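Local coordinates for protein predicted protease of the collagenase family (PDB 5D88) that is probably a peptidase of the U32 family, built on a TIM barrel and binding a zinc ion, at residues Val184-Ala189 / Leu241-Phe246; Val137-Thr142 / Asp160-Asp165. One frame throughout, in Å; residues are numbered along the deposited sequence.

Contact 1 (Val184-Ala189 / Leu241-Phe246); sequences VELRTA and LFDEVF
Arg187, Thr188 and Ala189 pair in parallel with Glu244, Val245 and Phe246, the axes of strands 185-189 and 244-246 coming within 4.7 Å at an angle of 27°. Thr188 bonds both ways along this ladder: its N donates to Glu244 O, and its O accepts from Phe246 N at 2.8 Å. Just before the paired residues, Leu186 O receives two successive amides, Asp243 N at 2.9 Å in the carbonyl plane and Glu244 N tilted from it. Asp243 also grips this residue from the other end: Leu186 N points almost straight at Asp243 OD2, 2.8 Å away, meeting its anti lone pair, so the carboxylate serves where a strand carbonyl might. Asp243 OD2 has a salt bridge to Arg179 as well. Glu185 OE1 lies only 3.7 Å from Asp243 OD2, a like-charge approach probably eased by Arg23, which salt-bridges Glu185.

On the face carrying Arg187 and Glu244, the arginine leaves with CG anti to the backbone N (chi1 178°) and bends at chi3, presenting NE and NH2 side-on to a single oxygen. Each nitrogen is 2.9 Å from Glu244 OE1, which lies in the guanidinium plane although the carboxylate plane is turned 49° from it; OE2 is left to Arg23. Gln81 also accepts from Arg187 NH2, and Trp25 adds a cation-pi contact. On the face of Thr188 and Val245, Thr188 CB sits 3.4 Å from the centroid of the Phe242 ring, nearly on its normal, a CH-pi contact, while Thr188 CG2 meets Val245 CG2 at 3.9 Å. Leu186 and Phe242 pack on helix 172-181, and the two strands are the seventh and eighth of the closed, all-parallel eight-stranded sheet of a TIM barrel.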
# COMPACT_ATOMS: atom_id res chain seq x y z
N VAL A 184 -22.53 -2.23 7.82
CA VAL A 184 -21.84 -1.17 8.54
C VAL A 184 -22.32 0.20 8.08
O VAL A 184 -22.96 0.33 7.03
CB VAL A 184 -20.32 -1.24 8.36
CG1 VAL A 184 -19.75 -2.50 8.94
CG2 VAL A 184 -19.95 -1.11 6.85
N GLU A 185 -22.01 1.22 8.87
CA GLU A 185 -22.18 2.58 8.43
C GLU A 185 -21.13 2.91 7.38
O GLU A 185 -20.00 2.44 7.45
CB GLU A 185 -22.05 3.54 9.61
CG GLU A 185 -23.00 3.26 10.76
CD GLU A 185 -24.42 3.45 10.36
OE1 GLU A 185 -24.79 4.60 10.09
OE2 GLU A 185 -25.19 2.45 10.33
N LEU A 186 -21.50 3.74 6.41
CA LEU A 186 -20.55 4.19 5.41
C LEU A 186 -20.25 5.67 5.57
O LEU A 186 -21.16 6.50 5.70
CB LEU A 186 -21.06 3.92 4.00
CG LEU A 186 -21.29 2.45 3.70
CD1 LEU A 186 -21.80 2.37 2.29
CD2 LEU A 186 -20.03 1.61 3.86
N ARG A 187 -18.96 5.99 5.54
CA ARG A 187 -18.45 7.34 5.67
C ARG A 187 -17.78 7.75 4.37
O ARG A 187 -17.17 6.92 3.67
CB ARG A 187 -17.44 7.40 6.81
CG ARG A 187 -16.77 8.74 7.05
CD ARG A 187 -15.75 8.66 8.20
NE ARG A 187 -16.37 8.71 9.51
CZ ARG A 187 -15.72 8.92 10.65
NH1 ARG A 187 -14.40 9.12 10.65
NH2 ARG A 187 -16.38 8.94 11.79
N THR A 188 -17.87 9.04 4.07
CA THR A 188 -17.15 9.66 2.96
C THR A 188 -16.20 10.71 3.50
O THR A 188 -16.56 11.48 4.40
CB THR A 188 -18.12 10.29 1.95
OG1 THR A 188 -17.38 10.96 0.94
CG2 THR A 188 -19.05 11.28 2.63
N ALA A 189 -14.99 10.73 2.96
CA ALA A 189 -13.98 11.72 3.31
C ALA A 189 -13.91 12.76 2.22
O ALA A 189 -13.72 12.42 1.06
CB ALA A 189 -12.61 11.06 3.47
N LEU A 241 -25.56 9.66 -0.14
CA LEU A 241 -25.17 8.26 -0.25
C LEU A 241 -24.57 7.72 1.03
O LEU A 241 -24.36 6.51 1.13
CB LEU A 241 -24.14 8.07 -1.37
CG LEU A 241 -24.47 8.62 -2.77
CD1 LEU A 241 -23.32 8.38 -3.77
CD2 LEU A 241 -25.73 7.98 -3.25
N PHE A 242 -24.27 8.57 2.00
CA PHE A 242 -23.44 8.17 3.12
C PHE A 242 -24.14 8.45 4.44
O PHE A 242 -25.02 9.30 4.54
CB PHE A 242 -22.10 8.89 3.06
CG PHE A 242 -21.29 8.53 1.85
CD1 PHE A 242 -20.53 7.39 1.84
CD2 PHE A 242 -21.32 9.34 0.72
CE1 PHE A 242 -19.77 7.06 0.71
CE2 PHE A 242 -20.60 9.01 -0.40
CZ PHE A 242 -19.82 7.87 -0.41
N ASP A 243 -23.74 7.69 5.45
CA ASP A 243 -24.23 7.89 6.80
C ASP A 243 -23.45 8.94 7.56
O ASP A 243 -23.99 9.55 8.50
CB ASP A 243 -24.16 6.57 7.56
CG ASP A 243 -24.90 5.46 6.86
OD1 ASP A 243 -26.13 5.55 6.74
OD2 ASP A 243 -24.24 4.50 6.40
N GLU A 244 -22.18 9.16 7.18
CA GLU A 244 -21.26 10.04 7.88
C GLU A 244 -20.42 10.77 6.86
O GLU A 244 -20.02 10.18 5.85
CB GLU A 244 -20.31 9.27 8.80
CG GLU A 244 -21.04 8.49 9.86
CD GLU A 244 -20.13 7.72 10.80
OE1 GLU A 244 -18.88 7.89 10.77
OE2 GLU A 244 -20.69 6.92 11.59
N VAL A 245 -20.13 12.04 7.14
CA VAL A 245 -19.28 12.87 6.31
C VAL A 245 -18.11 13.31 7.17
O VAL A 245 -18.31 13.82 8.28
CB VAL A 245 -20.02 14.10 5.75
CG1 VAL A 245 -19.08 14.97 4.96
CG2 VAL A 245 -21.15 13.66 4.87
N PHE A 246 -16.91 13.13 6.65
CA PHE A 246 -15.68 13.48 7.35
C PHE A 246 -14.98 14.54 6.51
O PHE A 246 -14.53 14.27 5.40
CB PHE A 246 -14.81 12.24 7.54
CG PHE A 246 -13.43 12.50 8.05
CD1 PHE A 246 -13.15 13.53 8.94
CD2 PHE A 246 -12.39 11.67 7.66
CE1 PHE A 246 -11.84 13.73 9.40
CE2 PHE A 246 -11.09 11.86 8.13
CZ PHE A 246 -10.82 12.89 8.99

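Contact 2 (Val137-Thr142 / Asp160-Asp165); sequences VVVSHT and DVITVD. With ACT (acetate ion), chain C.
Val137 and Asp160 open the backbone bonding: Val137 O takes both Asp160 N, at 2.8 Å, and Val161 N, while Val137 N returns a bond of 2.9 Å to Asp160 OD2, reaching the anti side of that carboxylate. Val139 N then donates to Val161 O at 2.8 Å. Val139 O is likewise doubly gripped, by Thr163 N in the carbonyl plane and by Thr163 OG1, 2.8 Å away and tilted 27° from it. The hydroxyl gets there because OG1 stands anti to its own carbonyl carbon, beside the backbone N (chi1 -47°). A valine in place of Thr163 would probably leave Val139 O with the backbone amide of that position but without the second, side-chain donor.

The unit is a beta-alpha-beta crossover, with helix 148-157 joining parallel neighbours of the TIM barrel. Apolar contacts fall on both faces: Val138 CG2 meets Val161 CB at 4.0 Å on the face toward Arg187, and Val139 CG2 lies against Ile162 CG1 on the side covered by Phe154 of that helix.

Beyond the pairing, water takes over, one molecule donating to Ser140 O and Thr163 O, another to His141 O and Asp165 OD1. Ser140 OG accepts from Thr142 N at 3.2 Å, an ST turn, and also bonds Asp85. At its ring edge, His141 NE2 donates to an acetate oxygen, ACT O, at 2.8 Å; Arg204 binds the same ion, probably from the crystallisation liquor.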
# COMPACT_ATOMS: atom_id res chain seq x y z
N VAL A 137 -15.02 1.36 15.71
CA VAL A 137 -13.92 0.97 14.82
C VAL A 137 -14.24 1.48 13.42
O VAL A 137 -15.16 0.99 12.76
CB VAL A 137 -13.70 -0.54 14.82
CG1 VAL A 137 -12.52 -0.91 13.93
CG2 VAL A 137 -13.47 -1.05 16.23
N VAL A 138 -13.49 2.49 12.98
CA VAL A 138 -13.69 3.16 11.69
C VAL A 138 -12.54 2.79 10.78
O VAL A 138 -11.37 3.00 11.12
CB VAL A 138 -13.76 4.69 11.85
CG1 VAL A 138 -14.03 5.36 10.50
CG2 VAL A 138 -14.79 5.09 12.87
N VAL A 139 -12.85 2.25 9.60
CA VAL A 139 -11.83 1.99 8.60
C VAL A 139 -11.58 3.28 7.82
O VAL A 139 -12.49 3.84 7.20
CB VAL A 139 -12.23 0.86 7.66
CG1 VAL A 139 -11.16 0.66 6.59
CG2 VAL A 139 -12.46 -0.43 8.45
N SER A 140 -10.33 3.73 7.85
CA SER A 140 -9.92 4.94 7.17
C SER A 140 -10.02 4.80 5.66
O SER A 140 -9.86 3.72 5.10
CB SER A 140 -8.47 5.28 7.53
OG SER A 140 -8.10 6.55 7.00
N HIS A 141 -10.22 5.94 4.98
CA HIS A 141 -10.09 5.97 3.54
C HIS A 141 -8.70 5.55 3.08
O HIS A 141 -8.54 5.16 1.92
CB HIS A 141 -10.44 7.37 3.02
CG HIS A 141 -9.36 8.37 3.25
ND1 HIS A 141 -9.15 8.97 4.47
CD2 HIS A 141 -8.41 8.86 2.41
CE1 HIS A 141 -8.10 9.77 4.39
NE2 HIS A 141 -7.65 9.73 3.15
N THR A 142 -7.67 5.61 3.95
CA THR A 142 -6.35 5.18 3.49
C THR A 142 -6.24 3.67 3.30
O THR A 142 -5.25 3.20 2.73
CB THR A 142 -5.27 5.62 4.47
OG1 THR A 142 -5.53 5.02 5.74
CG2 THR A 142 -5.24 7.16 4.58
N ASP A 160 -17.00 -1.12 12.42
CA ASP A 160 -18.32 -0.52 12.65
C ASP A 160 -18.71 0.47 11.56
O ASP A 160 -19.91 0.63 11.27
CB ASP A 160 -18.33 0.21 13.99
CG ASP A 160 -18.10 -0.72 15.18
OD1 ASP A 160 -18.80 -1.76 15.25
OD2 ASP A 160 -17.25 -0.41 16.04
N VAL A 161 -17.72 1.13 10.99
CA VAL A 161 -17.87 2.18 9.98
C VAL A 161 -16.78 1.96 8.96
O VAL A 161 -15.63 1.70 9.33
CB VAL A 161 -17.72 3.59 10.60
CG1 VAL A 161 -17.87 4.67 9.56
CG2 VAL A 161 -18.67 3.78 11.74
N ILE A 162 -17.11 2.08 7.68
CA ILE A 162 -16.12 2.00 6.61
C ILE A 162 -16.14 3.30 5.83
O ILE A 162 -17.20 3.72 5.34
CB ILE A 162 -16.37 0.79 5.69
CG1 ILE A 162 -16.13 -0.50 6.49
CG2 ILE A 162 -15.41 0.85 4.51
CD1 ILE A 162 -16.43 -1.78 5.73
N THR A 163 -14.99 3.93 5.73
CA THR A 163 -14.80 5.10 4.87
C THR A 163 -14.43 4.58 3.48
O THR A 163 -13.44 3.84 3.34
CB THR A 163 -13.70 6.02 5.40
OG1 THR A 163 -13.87 6.24 6.80
CG2 THR A 163 -13.75 7.35 4.72
N VAL A 164 -15.23 4.90 2.48
CA VAL A 164 -14.91 4.42 1.14
C VAL A 164 -13.72 5.20 0.58
O VAL A 164 -13.41 6.33 0.99
CB VAL A 164 -16.12 4.55 0.19
CG1 VAL A 164 -17.31 3.75 0.70
CG2 VAL A 164 -16.47 6.03 -0.04
N ASP A 165 -13.04 4.58 -0.38
CA ASP A 165 -12.05 5.33 -1.12
C ASP A 165 -12.73 6.55 -1.75
O ASP A 165 -13.84 6.44 -2.29
CB ASP A 165 -11.38 4.48 -2.20
CG ASP A 165 -10.34 5.28 -2.97
OD1 ASP A 165 -9.19 5.37 -2.48
OD2 ASP A 165 -10.66 5.84 -4.02
C ACT C . -5.09 12.04 2.28
O ACT C . -6.03 11.46 1.69
OXT ACT C . -4.14 11.32 2.67
CH3 ACT C . -5.08 13.53 2.48
O HOH W 1 -11.15 2.73 2.85
O HOH W 2 -7.37 6.02 -0.40

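Overall arrangement
From the N terminus, contact 2 comes first: strand 136-139 runs into helix 148-157 and returns in strand 161-163, closing a loop of 17 residues. Only after it closes does contact 1 open, beyond helix 172-181, so the two are in series and neither encloses the other. Contact 1 spans a longer excursion of 51 residues, including helix 200-213 and the small antiparallel pair 192-193 and 233-234, before strand 244-247 arrives. Strands 161-163 and 185-190 are neighbours, joined by probable hydrogen bonds such as Glu185 O to Ile162 N at 2.9 Å. Strand 244-247 then lies beside strand 23-27, which completes the barrel.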